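Local coordinates for taurine:2-oxoglutarate aminotransferase (Bifidobacterium kashiwanohense PV20-2, PDB 6JIX), which probably transfers the amino group of taurine to 2-oxoglutarate with pyridoxal 5'-phosphate as cofactor, as a class-III aminotransferase, at residues G38-F41 with K47-T50; M52-V57 with F258-K263; K125-V130 with S212-L217; Y184-D189 with V227-E232; G237-C242 with I247-D252. All coordinates share one frame; numbering follows the deposited sequence.

Contact 1: residues G38-F41 with K47-T50; sequences GIYF and KRYT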
# COMPACT_ATOMS: atom_id res chain seq x y z
N GLY A 38 7.28 17.56 17.85
CA GLY A 38 6.33 17.43 18.93
C GLY A 38 4.92 17.44 18.38
O GLY A 38 4.59 16.73 17.43
N ILE A 39 4.08 18.29 18.96
CA ILE A 39 2.68 18.39 18.56
C ILE A 39 2.45 19.55 17.58
O ILE A 39 1.32 20.00 17.44
CB ILE A 39 1.76 18.51 19.78
CG1 ILE A 39 1.87 19.92 20.37
CG2 ILE A 39 2.07 17.42 20.81
CD1 ILE A 39 0.72 20.32 21.24
N TYR A 40 3.50 20.06 16.93
CA TYR A 40 3.40 21.23 16.08
C TYR A 40 4.01 20.97 14.70
O TYR A 40 4.79 20.03 14.51
CB TYR A 40 4.11 22.46 16.69
CG TYR A 40 3.74 22.69 18.12
CD1 TYR A 40 2.53 23.30 18.46
CD2 TYR A 40 4.58 22.29 19.14
CE1 TYR A 40 2.18 23.49 19.78
CE2 TYR A 40 4.24 22.48 20.46
CZ TYR A 40 3.04 23.08 20.78
OH TYR A 40 2.71 23.26 22.11
N PHE A 41 3.63 21.82 13.75
CA PHE A 41 4.33 21.94 12.49
C PHE A 41 4.23 23.39 12.04
O PHE A 41 3.43 24.17 12.58
CB PHE A 41 3.82 20.95 11.42
CG PHE A 41 2.36 21.04 11.13
CD1 PHE A 41 1.88 21.97 10.22
CD2 PHE A 41 1.46 20.17 11.72
CE1 PHE A 41 0.52 22.04 9.92
CE2 PHE A 41 0.11 20.23 11.43
CZ PHE A 41 -0.36 21.17 10.53
N LYS A 47 4.54 30.54 10.94
CA LYS A 47 3.35 30.34 11.76
C LYS A 47 3.27 28.90 12.24
O LYS A 47 3.54 27.96 11.48
CB LYS A 47 2.07 30.72 11.02
CG LYS A 47 0.92 30.97 12.01
CD LYS A 47 -0.45 30.63 11.46
CE LYS A 47 -1.53 30.98 12.49
NZ LYS A 47 -2.61 31.82 11.89
N ARG A 48 2.86 28.72 13.48
CA ARG A 48 2.85 27.41 14.12
C ARG A 48 1.43 26.87 14.20
O ARG A 48 0.51 27.58 14.63
CB ARG A 48 3.46 27.51 15.52
CG ARG A 48 3.32 26.27 16.38
CD ARG A 48 3.69 26.58 17.81
NE ARG A 48 2.55 27.09 18.55
CZ ARG A 48 2.40 26.98 19.86
NH1 ARG A 48 3.34 26.37 20.57
NH2 ARG A 48 1.33 27.47 20.46
N TYR A 49 1.26 25.61 13.80
CA TYR A 49 -0.02 24.93 13.91
C TYR A 49 0.11 23.84 14.97
O TYR A 49 1.06 23.06 14.94
CB TYR A 49 -0.45 24.34 12.55
CG TYR A 49 -0.54 25.43 11.50
CD1 TYR A 49 -1.71 26.17 11.31
CD2 TYR A 49 0.59 25.79 10.76
CE1 TYR A 49 -1.77 27.21 10.38
CE2 TYR A 49 0.54 26.83 9.82
CZ TYR A 49 -0.64 27.53 9.64
OH TYR A 49 -0.66 28.55 8.70
N THR A 50 -0.85 23.78 15.88
CA THR A 50 -0.89 22.73 16.88
C THR A 50 -1.69 21.58 16.28
O THR A 50 -2.86 21.75 15.92
CB THR A 50 -1.52 23.22 18.19
OG1 THR A 50 -1.09 24.55 18.48
CG2 THR A 50 -1.14 22.32 19.36
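The amide N of Y49 donates to the carbonyl O of F41 over 2.9 Å in a nearly straight bond (176° at the hydrogen), and F41 N returns a bond of 3.1 Å to Y49 O. This reciprocal pair makes F41 and Y49 a hydrogen-bonded pair of the antiparallel beta hairpin formed by strands 40-43 and 48-51; Y40 and T50 follow as the adjoining non-hydrogen-bonded pair. Y40 shares its face of the sheet with T50. Its flat ring suits a place between two slender chains: CG1 of I39 lies over the centre of one face, while the R48 guanidinium lies over the other, its plane only 8° from that of the ring and NH1 3.2 Å from CE1. R48 reaches there because its chain leaves extended and bends at chi3 (87°). The polar ends are taken by the C-terminal helix 426-447, Y40 OH bonding to Q428 NE2 and T50 OG1 to E432 OE2. The face of F41 and Y49 is aromatic, and here the two rings are slid so far apart that they barely overlap, with centroids 5.6 Å apart. Y86 of the second subunit meets the F41 ring as well, placing this side of the hairpin at the dimer interface near a bound glutamate. What F41 receives from Y49 is chiefly a CH-pi contact, with Y49 CB over its face and 3.6 Å from CE1.

Contact 2: residues M52-V57 with F258-K263; sequences MSSLLV and FGRTGK. With GLU (glutamic acid), chain N.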
# COMPACT_ATOMS: atom_id res chain seq x y z
N MET A 52 -3.83 19.17 16.40
CA MET A 52 -4.89 18.62 17.24
C MET A 52 -5.61 17.41 16.62
O MET A 52 -6.40 16.75 17.32
CB MET A 52 -5.88 19.74 17.56
CG MET A 52 -5.27 20.83 18.42
SD MET A 52 -4.59 20.16 19.97
CE MET A 52 -6.14 19.75 20.80
N SER A 53 -5.32 17.05 15.36
CA SER A 53 -5.87 15.85 14.75
C SER A 53 -4.81 14.78 14.53
O SER A 53 -5.08 13.77 13.87
CB SER A 53 -6.54 16.18 13.42
OG SER A 53 -5.54 16.33 12.41
N SER A 54 -3.59 14.99 15.04
CA SER A 54 -2.49 14.06 14.83
C SER A 54 -2.31 13.75 13.35
O SER A 54 -2.03 12.61 12.96
CB SER A 54 -2.69 12.78 15.63
OG SER A 54 -2.20 12.96 16.93
N LEU A 55 -2.42 14.79 12.52
CA LEU A 55 -2.49 14.71 11.06
C LEU A 55 -3.73 13.92 10.65
O LEU A 55 -4.85 14.45 10.70
CB LEU A 55 -1.20 14.13 10.49
CG LEU A 55 0.04 15.02 10.66
CD1 LEU A 55 1.22 14.48 9.83
CD2 LEU A 55 -0.29 16.45 10.28
N LEU A 56 -3.59 12.63 10.30
CA LEU A 56 -4.78 11.84 10.02
C LEU A 56 -5.03 10.85 11.16
O LEU A 56 -5.29 9.67 10.92
CB LEU A 56 -4.63 11.13 8.66
CG LEU A 56 -4.70 12.16 7.51
CD1 LEU A 56 -4.08 11.69 6.17
CD2 LEU A 56 -6.14 12.66 7.33
N VAL A 57 -5.01 11.35 12.40
CA VAL A 57 -5.08 10.52 13.59
C VAL A 57 -4.03 9.41 13.49
O VAL A 57 -4.33 8.23 13.75
CB VAL A 57 -6.50 9.93 13.81
CG1 VAL A 57 -6.67 9.50 15.24
CG2 VAL A 57 -7.57 10.95 13.44
N PHE A 258 -3.09 1.74 18.96
CA PHE A 258 -1.86 2.30 19.51
C PHE A 258 -2.12 3.51 20.42
O PHE A 258 -1.64 4.62 20.20
CB PHE A 258 -0.88 2.60 18.37
CG PHE A 258 -0.45 1.34 17.66
CD1 PHE A 258 0.42 0.46 18.26
CD2 PHE A 258 -1.01 1.00 16.43
CE1 PHE A 258 0.77 -0.72 17.63
CE2 PHE A 258 -0.66 -0.19 15.80
CZ PHE A 258 0.22 -1.05 16.39
N GLY A 259 -2.91 3.25 21.47
CA GLY A 259 -3.09 4.20 22.55
C GLY A 259 -4.15 5.25 22.31
O GLY A 259 -4.47 6.00 23.25
N ARG A 260 -4.68 5.34 21.09
CA ARG A 260 -5.64 6.38 20.75
C ARG A 260 -6.77 6.49 21.78
O ARG A 260 -7.19 7.60 22.14
CB ARG A 260 -6.20 6.09 19.35
CG ARG A 260 -7.10 7.18 18.83
CD ARG A 260 -6.58 8.53 19.29
NE ARG A 260 -5.35 8.85 18.61
CZ ARG A 260 -4.82 10.06 18.61
NH1 ARG A 260 -5.44 11.03 19.26
NH2 ARG A 260 -3.69 10.29 17.95
N THR A 261 -7.27 5.35 22.27
CA THR A 261 -8.44 5.29 23.14
C THR A 261 -8.10 5.08 24.61
O THR A 261 -9.02 4.91 25.42
CB THR A 261 -9.38 4.17 22.68
OG1 THR A 261 -8.81 2.89 23.01
CG2 THR A 261 -9.67 4.28 21.16
N GLY A 262 -6.81 5.02 24.96
CA GLY A 262 -6.38 4.70 26.30
C GLY A 262 -5.98 3.25 26.51
O GLY A 262 -5.43 2.92 27.57
N LYS A 263 -6.23 2.39 25.54
CA LYS A 263 -5.76 1.01 25.54
C LYS A 263 -4.89 0.82 24.30
O LYS A 263 -4.94 1.61 23.35
CB LYS A 263 -6.96 0.03 25.54
CG LYS A 263 -7.64 -0.15 26.91
CD LYS A 263 -7.34 -1.54 27.49
CE LYS A 263 -8.01 -1.75 28.82
NZ LYS A 263 -9.20 -0.88 28.91
N GLU N . -6.25 19.07 8.47
CA GLU N . -5.64 17.92 9.12
C GLU N . -4.15 18.14 9.40
O GLU N . -3.74 18.49 10.56
CB GLU N . -5.80 16.74 8.19
CG GLU N . -5.44 17.15 6.77
CD GLU N . -5.74 16.05 5.78
OE1 GLU N . -6.88 15.53 5.88
OE2 GLU N . -4.90 15.66 4.89
OXT GLU N . -3.36 17.96 8.44
O HOH W 1 -4.67 6.89 16.16
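R260 carries the whole contact from its side, its guanidinium reaching S54 with one edge and V57 with one face. NH2 donates a weak hydrogen bond of 3.2 Å to S54 OG, which lies at the edge of the group and in its plane. V57 CG1 sits over the face, displaced toward the rim and 3.7 Å from NE; a branched aliphatic side chain suits this place because the flat of a guanidinium offers no N-H. The arginine chain starts extended and then folds back at chi2 and chi3 (36° and 70°), which brings its head around from a type I turn, G259 to G262, closed by G262 N to G259 O. This is the tight part of the contact, and F370 of strand 370-376 packs on both V57 and R260. The looser side is filled by a water, which lies 3.2 Å from R260 NE, whose N-H it accepts, and 2.8 Å from V57 O, to which it can donate, so the R260 side chain reaches the V57 carbonyl there through solvent. On the far flank, S53, L55 and L56 line a glutamate pocket: L56 CD2 comes within 3.3 Å of the ligand OE1, and S53 OG is held by its 2.6 Å bond to L55 O. V57 itself stands about 5 Å from the cofactor-binding K281, side chain to side chain. Other N-H groups of R260 go to L369 O, P420 O and N60 OD1. These partners are neutral oxygens, whose dipoles probably stabilise the buried positive charge, and one head ties several loops together.

Contact 3: residues K125-V130 with S212-L217; sequences KMARMV and SVAAIL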
# COMPACT_ATOMS: atom_id res chain seq x y z
N LYS A 125 -9.10 -11.31 2.23
CA LYS A 125 -8.67 -12.48 1.47
C LYS A 125 -8.46 -13.68 2.38
O LYS A 125 -8.86 -14.80 2.04
CB LYS A 125 -7.38 -12.19 0.70
CG LYS A 125 -7.59 -11.46 -0.60
CD LYS A 125 -6.29 -10.89 -1.15
CE LYS A 125 -5.57 -11.88 -2.04
NZ LYS A 125 -4.18 -11.42 -2.31
N MET A 126 -7.83 -13.46 3.53
CA MET A 126 -7.57 -14.55 4.46
C MET A 126 -8.87 -15.13 5.03
O MET A 126 -9.02 -16.36 5.13
CB MET A 126 -6.65 -14.06 5.58
CG MET A 126 -5.30 -13.51 5.09
SD MET A 126 -4.11 -13.30 6.43
CE MET A 126 -4.18 -11.56 6.75
N ALA A 127 -9.84 -14.27 5.36
CA ALA A 127 -11.10 -14.78 5.91
C ALA A 127 -11.82 -15.64 4.88
O ALA A 127 -12.36 -16.69 5.22
CB ALA A 127 -11.99 -13.62 6.38
N ARG A 128 -11.82 -15.22 3.62
CA ARG A 128 -12.45 -16.04 2.59
C ARG A 128 -11.71 -17.38 2.44
O ARG A 128 -12.35 -18.43 2.28
CB ARG A 128 -12.49 -15.27 1.26
CG ARG A 128 -13.73 -14.42 1.07
CD ARG A 128 -13.45 -13.23 0.16
NE ARG A 128 -14.65 -12.46 -0.11
CZ ARG A 128 -14.71 -11.40 -0.93
NH1 ARG A 128 -13.61 -10.99 -1.56
NH2 ARG A 128 -15.87 -10.78 -1.13
N MET A 129 -10.37 -17.36 2.50
CA MET A 129 -9.59 -18.59 2.39
C MET A 129 -9.80 -19.49 3.61
O MET A 129 -9.97 -20.71 3.46
CB MET A 129 -8.10 -18.27 2.23
CG MET A 129 -7.61 -18.10 0.78
SD MET A 129 -5.85 -17.68 0.65
CE MET A 129 -5.91 -15.90 0.57
N VAL A 130 -9.77 -18.92 4.82
CA VAL A 130 -9.88 -19.73 6.02
C VAL A 130 -11.27 -20.36 6.13
O VAL A 130 -11.41 -21.56 6.36
CB VAL A 130 -9.56 -18.89 7.26
CG1 VAL A 130 -10.12 -19.59 8.49
CG2 VAL A 130 -8.05 -18.64 7.37
N SER A 212 -22.55 -18.57 4.50
CA SER A 212 -21.84 -17.95 3.39
C SER A 212 -21.09 -16.68 3.79
O SER A 212 -20.50 -16.04 2.91
CB SER A 212 -22.81 -17.63 2.25
OG SER A 212 -23.58 -16.49 2.57
N VAL A 213 -21.10 -16.32 5.06
CA VAL A 213 -20.46 -15.09 5.53
C VAL A 213 -19.12 -15.47 6.15
O VAL A 213 -19.09 -16.11 7.20
CB VAL A 213 -21.31 -14.34 6.55
CG1 VAL A 213 -20.53 -13.11 7.03
CG2 VAL A 213 -22.64 -13.94 5.95
N ALA A 214 -18.03 -15.06 5.48
CA ALA A 214 -16.70 -15.38 5.98
C ALA A 214 -16.31 -14.51 7.16
O ALA A 214 -15.68 -14.99 8.11
CB ALA A 214 -15.66 -15.22 4.87
N ALA A 215 -16.72 -13.25 7.15
CA ALA A 215 -16.25 -12.31 8.15
C ALA A 215 -17.20 -11.12 8.25
O ALA A 215 -17.80 -10.67 7.27
CB ALA A 215 -14.83 -11.82 7.81
N ILE A 216 -17.31 -10.60 9.47
CA ILE A 216 -17.85 -9.28 9.71
C ILE A 216 -16.67 -8.37 9.99
O ILE A 216 -15.86 -8.64 10.88
CB ILE A 216 -18.84 -9.29 10.88
CG1 ILE A 216 -20.12 -10.03 10.49
CG2 ILE A 216 -19.16 -7.86 11.32
CD1 ILE A 216 -21.14 -10.01 11.60
N LEU A 217 -16.56 -7.29 9.22
CA LEU A 217 -15.45 -6.36 9.34
C LEU A 217 -15.96 -5.02 9.86
O LEU A 217 -16.82 -4.39 9.23
CB LEU A 217 -14.75 -6.20 7.99
CG LEU A 217 -13.85 -4.98 7.76
CD1 LEU A 217 -12.62 -5.01 8.67
CD2 LEU A 217 -13.45 -4.95 6.31
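Helix 125-130 runs across strand 213-217 in nearly the opposite direction, their axes 149° apart and only 7.1 Å from each other at closest approach. The nearest alpha carbons, those of R128 and A214, are 5.5 Å apart, a spacing that leaves room for little more than methyl groups. Alanines supply them. A127 points its CB at the strand and meets A215 CB at 3.7 Å, while the CB of A214 comes in beside the helix backbone, 3.6 Å from A127 O. Two successive strand residues can both face the helix because A214 departs from extended geometry, with phi and psi of -76° and -36°. The helix lies against the central seven-stranded mixed sheet of the large domain, the scaffold of the fold type I pyridoxal phosphate enzymes to which class-III aminotransferases belong. A127 also rests on L248 and I250 of the neighbouring strand 248-252, so its methyl fits where two strands meet. R128 takes part with its aliphatic root, CG lying 4.3 Å from A214 CB, and then carries its charge past the alanines: NE donates to P134 O just before strand 135-139. An arginine serves well here, since its long apolar stem can share the interface while its head is bonded beyond it. The opposite flank of the helix faces the dimer partner, where K125 NZ donates to S146 O of the second subunit and M129 packs on its L164. Nearer its start, the same helix holds A117, whose backbone N is hydrogen-bonded to the cofactor.

Contact 4: residues Y184-D189 with V227-E232; sequences YTRGVD and VILPPE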
# COMPACT_ATOMS: atom_id res chain seq x y z
N TYR A 184 -31.41 8.81 19.84
CA TYR A 184 -31.28 8.28 21.20
C TYR A 184 -30.23 9.05 21.98
O TYR A 184 -29.66 10.05 21.51
CB TYR A 184 -30.95 6.78 21.15
CG TYR A 184 -31.83 5.98 20.22
CD1 TYR A 184 -33.09 5.53 20.62
CD2 TYR A 184 -31.40 5.66 18.95
CE1 TYR A 184 -33.90 4.79 19.76
CE2 TYR A 184 -32.19 4.93 18.10
CZ TYR A 184 -33.43 4.50 18.51
OH TYR A 184 -34.19 3.77 17.63
N THR A 185 -29.95 8.58 23.20
CA THR A 185 -29.12 9.29 24.17
C THR A 185 -28.18 8.32 24.87
O THR A 185 -28.64 7.44 25.61
CB THR A 185 -30.00 10.03 25.19
OG1 THR A 185 -30.95 10.84 24.49
CG2 THR A 185 -29.15 10.91 26.09
N ARG A 186 -26.87 8.50 24.67
CA ARG A 186 -25.86 7.53 25.13
C ARG A 186 -26.00 7.19 26.61
O ARG A 186 -25.59 6.11 27.04
CB ARG A 186 -24.45 8.05 24.83
CG ARG A 186 -23.42 6.95 24.46
CD ARG A 186 -22.22 7.50 23.67
NE ARG A 186 -22.63 8.36 22.55
CZ ARG A 186 -22.69 7.97 21.28
NH1 ARG A 186 -22.36 6.72 20.95
NH2 ARG A 186 -23.10 8.81 20.31
N GLY A 187 -26.53 8.08 27.42
CA GLY A 187 -26.64 7.63 28.79
C GLY A 187 -27.70 6.56 28.97
O GLY A 187 -27.40 5.41 29.28
N VAL A 188 -28.95 6.92 28.71
CA VAL A 188 -30.12 6.12 29.08
C VAL A 188 -30.59 5.09 28.05
O VAL A 188 -31.59 4.41 28.29
CB VAL A 188 -31.26 7.09 29.47
CG1 VAL A 188 -30.96 7.72 30.83
CG2 VAL A 188 -31.39 8.21 28.41
N ASP A 189 -30.01 5.05 26.84
CA ASP A 189 -30.69 4.30 25.77
C ASP A 189 -29.95 3.09 25.21
O ASP A 189 -30.52 2.38 24.36
CB ASP A 189 -31.02 5.25 24.61
CG ASP A 189 -32.32 5.96 24.83
OD1 ASP A 189 -33.19 5.37 25.52
OD2 ASP A 189 -32.46 7.11 24.35
N VAL A 227 -15.93 9.31 15.31
CA VAL A 227 -15.72 8.75 16.64
C VAL A 227 -17.07 8.32 17.19
O VAL A 227 -17.50 8.77 18.26
CB VAL A 227 -15.03 9.75 17.58
CG1 VAL A 227 -14.54 9.06 18.84
CG2 VAL A 227 -13.87 10.42 16.88
N ILE A 228 -17.74 7.42 16.48
CA ILE A 228 -19.11 7.02 16.81
C ILE A 228 -19.00 5.88 17.81
O ILE A 228 -19.02 4.70 17.45
CB ILE A 228 -19.92 6.65 15.57
CG1 ILE A 228 -19.67 7.68 14.46
CG2 ILE A 228 -21.41 6.62 15.90
CD1 ILE A 228 -19.96 7.18 13.06
N LEU A 229 -18.89 6.24 19.09
CA LEU A 229 -18.86 5.26 20.16
C LEU A 229 -20.10 4.37 20.07
O LEU A 229 -21.22 4.88 19.94
CB LEU A 229 -18.82 5.96 21.51
CG LEU A 229 -17.65 6.93 21.67
CD1 LEU A 229 -17.80 7.76 22.93
CD2 LEU A 229 -16.30 6.18 21.63
N PRO A 230 -19.93 3.05 20.10
CA PRO A 230 -21.08 2.14 20.00
C PRO A 230 -21.88 2.11 21.28
O PRO A 230 -21.33 2.36 22.37
CB PRO A 230 -20.42 0.77 19.74
CG PRO A 230 -19.09 0.90 20.41
CD PRO A 230 -18.66 2.32 20.14
N PRO A 231 -23.18 1.79 21.21
CA PRO A 231 -23.95 1.56 22.44
C PRO A 231 -23.37 0.40 23.22
O PRO A 231 -22.78 -0.53 22.66
CB PRO A 231 -25.36 1.24 21.92
CG PRO A 231 -25.17 0.82 20.47
CD PRO A 231 -24.03 1.68 20.00
N GLU A 232 -23.51 0.48 24.54
CA GLU A 232 -23.03 -0.56 25.44
C GLU A 232 -23.50 -1.92 24.97
O GLU A 232 -24.66 -2.08 24.60
CB GLU A 232 -23.56 -0.29 26.86
CG GLU A 232 -22.93 -1.15 27.93
CD GLU A 232 -21.45 -0.84 28.10
OE1 GLU A 232 -20.73 -1.72 28.63
OE2 GLU A 232 -21.01 0.27 27.70
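Two irregular loops pass each other at the surface, closest at the alpha carbons of R186 and P231, 6.8 Å apart, and they are linked mainly by the side chain of R186 reaching toward L229. The arginine runs out extended through chi2 and turns at chi3 (-48°), which presents its guanidinium edge to the backbone of L229. NH1 lies near L229 O, but the modelled separation is too short to be sound, so the nature of that polar approach remains doubtful. The same nitrogen is modelled 3.7 Å from L229 CB, a distance that shares the doubt. The firmer anchor is NH2, in a salt bridge with E363 of strand 361-367; arginine suits the place because its long chain spans the gap between the loops while E363 meets its charge. Leucine fits at 229 because its apolar side chain packs against R365 and I367 of that strand. The loop 227-232 belongs to the strand-to-helix connection of a beta-alpha-beta crossover, leading from strand 213-219 into helix 234-245. The loop 184-189 precedes helix 190-208. An inverse gamma turn centred on I228, with L229 N weakly bonded to V227 O at 3.0 Å, bends the first of these loops. P230 and P231 then keep it extended, and the ring of P231 packs on M179 and V193. Across from it, residues 185-189 curl back on themselves: D189 N bonds weakly to T185 O, and D189 OD2 accepts a weak bond of 3.1 Å from T185 N.

Contact 5: residues G237-C242 with I247-D252; sequences GVRALC and ILMICD. With PLP (pyridoxal-5'-phosphate), chain G.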
# COMPACT_ATOMS: atom_id res chain seq x y z
N GLY A 237 -22.09 -8.29 21.35
CA GLY A 237 -23.12 -9.06 20.68
C GLY A 237 -22.72 -9.44 19.27
O GLY A 237 -23.04 -10.54 18.80
N VAL A 238 -22.04 -8.53 18.57
CA VAL A 238 -21.49 -8.88 17.27
C VAL A 238 -20.55 -10.07 17.39
O VAL A 238 -20.63 -11.03 16.62
CB VAL A 238 -20.79 -7.66 16.64
CG1 VAL A 238 -20.14 -8.07 15.29
CG2 VAL A 238 -21.79 -6.53 16.46
N ARG A 239 -19.64 -10.02 18.37
CA ARG A 239 -18.74 -11.16 18.61
C ARG A 239 -19.54 -12.43 18.87
O ARG A 239 -19.13 -13.53 18.47
CB ARG A 239 -17.81 -10.86 19.78
CG ARG A 239 -16.91 -12.01 20.18
CD ARG A 239 -15.83 -12.24 19.15
NE ARG A 239 -16.18 -13.27 18.17
CZ ARG A 239 -15.32 -13.76 17.28
NH1 ARG A 239 -14.07 -13.31 17.25
NH2 ARG A 239 -15.71 -14.70 16.42
N ALA A 240 -20.67 -12.31 19.56
CA ALA A 240 -21.50 -13.48 19.83
C ALA A 240 -22.10 -14.04 18.55
O ALA A 240 -22.10 -15.26 18.34
CB ALA A 240 -22.59 -13.11 20.84
N LEU A 241 -22.64 -13.17 17.68
CA LEU A 241 -23.20 -13.65 16.42
C LEU A 241 -22.13 -14.35 15.59
O LEU A 241 -22.40 -15.40 14.99
CB LEU A 241 -23.84 -12.51 15.62
CG LEU A 241 -24.96 -11.71 16.25
CD1 LEU A 241 -25.26 -10.50 15.36
CD2 LEU A 241 -26.21 -12.58 16.47
N CYS A 242 -20.92 -13.78 15.52
CA CYS A 242 -19.85 -14.44 14.78
C CYS A 242 -19.60 -15.83 15.35
O CYS A 242 -19.49 -16.81 14.60
CB CYS A 242 -18.57 -13.61 14.83
SG CYS A 242 -18.68 -12.01 14.02
N ILE A 247 -18.50 -17.14 11.78
CA ILE A 247 -18.01 -15.99 11.03
C ILE A 247 -16.82 -15.41 11.79
O ILE A 247 -16.89 -15.20 13.01
CB ILE A 247 -19.12 -14.95 10.88
CG1 ILE A 247 -20.28 -15.47 10.03
CG2 ILE A 247 -18.57 -13.62 10.41
CD1 ILE A 247 -21.61 -14.77 10.35
N LEU A 248 -15.74 -15.10 11.07
CA LEU A 248 -14.62 -14.42 11.71
C LEU A 248 -14.97 -12.96 11.95
O LEU A 248 -15.62 -12.31 11.12
CB LEU A 248 -13.35 -14.52 10.85
CG LEU A 248 -12.90 -15.92 10.46
CD1 LEU A 248 -11.76 -15.87 9.49
CD2 LEU A 248 -12.50 -16.69 11.69
N MET A 249 -14.54 -12.43 13.08
CA MET A 249 -14.68 -11.02 13.38
C MET A 249 -13.35 -10.34 13.13
O MET A 249 -12.31 -10.79 13.62
CB MET A 249 -15.12 -10.79 14.82
CG MET A 249 -15.41 -9.37 15.15
SD MET A 249 -15.89 -9.23 16.89
CE MET A 249 -16.65 -7.61 16.91
N ILE A 250 -13.37 -9.31 12.30
CA ILE A 250 -12.18 -8.53 11.98
C ILE A 250 -12.42 -7.12 12.47
O ILE A 250 -13.27 -6.41 11.92
CB ILE A 250 -11.87 -8.54 10.48
CG1 ILE A 250 -11.92 -9.96 9.91
CG2 ILE A 250 -10.54 -7.85 10.22
CD1 ILE A 250 -11.76 -10.02 8.40
N CYS A 251 -11.63 -6.68 13.44
CA CYS A 251 -11.69 -5.30 13.88
C CYS A 251 -10.62 -4.49 13.15
O CYS A 251 -9.48 -4.94 13.01
CB CYS A 251 -11.48 -5.18 15.39
SG CYS A 251 -12.80 -5.86 16.36
N ASP A 252 -11.01 -3.31 12.68
CA ASP A 252 -10.09 -2.39 12.02
C ASP A 252 -9.55 -1.42 13.08
O ASP A 252 -10.27 -0.56 13.58
CB ASP A 252 -10.82 -1.67 10.89
CG ASP A 252 -9.93 -0.72 10.10
OD1 ASP A 252 -8.94 -0.22 10.68
OD2 ASP A 252 -10.24 -0.45 8.92
N1 PLP G . -9.23 1.97 8.18
C2 PLP G . -9.50 3.06 8.91
C2A PLP G . -10.29 2.96 10.20
C3 PLP G . -9.05 4.34 8.48
O3 PLP G . -9.31 5.48 9.21
C4 PLP G . -8.32 4.46 7.32
C4A PLP G . -7.83 5.87 6.89
O4A PLP G . -8.45 6.88 7.24
C5 PLP G . -8.05 3.26 6.58
C6 PLP G . -8.52 2.03 7.04
C5A PLP G . -7.22 3.35 5.25
O4P PLP G . -5.89 3.45 5.64
P PLP G . -4.76 3.93 4.57
O1P PLP G . -3.42 3.76 5.14
O2P PLP G . -4.74 3.06 3.38
O3P PLP G . -5.08 5.52 4.13
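M249 is the bump of this contact, and V238, R239 and C242 of the helix form the hollow that receives it. The side chain rises from the strand with CG anti to the backbone N (chi1 -175°) and stays extended, so each of its parts finds a different neighbour. At the end, CE comes to 3.9 Å from V238 CG1, the two chains meeting at about a right angle; midway, SD touches CB and CD of R239, both at 3.8 Å; at the base, CB packs 3.8 Å from C242 SG. An unbranched, flexible thioether is well suited to so long and narrow a groove. R239 folds at chi2 and chi3 to lay its guanidinium over the base of M249, one face above CB and offset toward the rim, like a lid. Its nitrogens are held by salt bridges to D275 and D243, and D275 OD2 also accepts the amide of M249. Helix 234-245 is the crossover of a beta-alpha-beta unit between the parallel strands 213-219 and 248-252, and its segment 237-242 runs back against strand 248-252 at 146°. Where the chain turns from the helix into that strand, I247 N donates to C242 O over 3.0 Å. There the small thiol of C242 lets the branched I247 come close, its CG2 4.0 Å from SG. L248 and I250 point away from this helix and pack on helix 116-131. The strand ends in D252, whose OD2, bonded by N120 and H144, stands 2.7 Å from N1 of the pyridoxal phosphate ring.

Overall arrangement
Contacts 3 and 5 interlock through neighbouring strands of the central sheet: I216 N lies 2.9 Å from L248 O and I216 O 2.9 Å from I250 N, probable hydrogen bonds. Helix 116-131 packs on the face of strand 248-252 that carries L248 and I250, helix 234-245 on the face of M249. Contact 5 reaches the cofactor ring through D252, while contact 2 flanks the same site from another side, the side chain of V57 about 7 Å from the cofactor. Contact 1 continues directly into contact 2, with F41 CE2 4.0 Å from L55 CD2. Contact 4 lies at the periphery, its nearest atoms about 7 Å from both contact 2 and contact 5. Contacts 1, 2 and 3 all touch the second subunit.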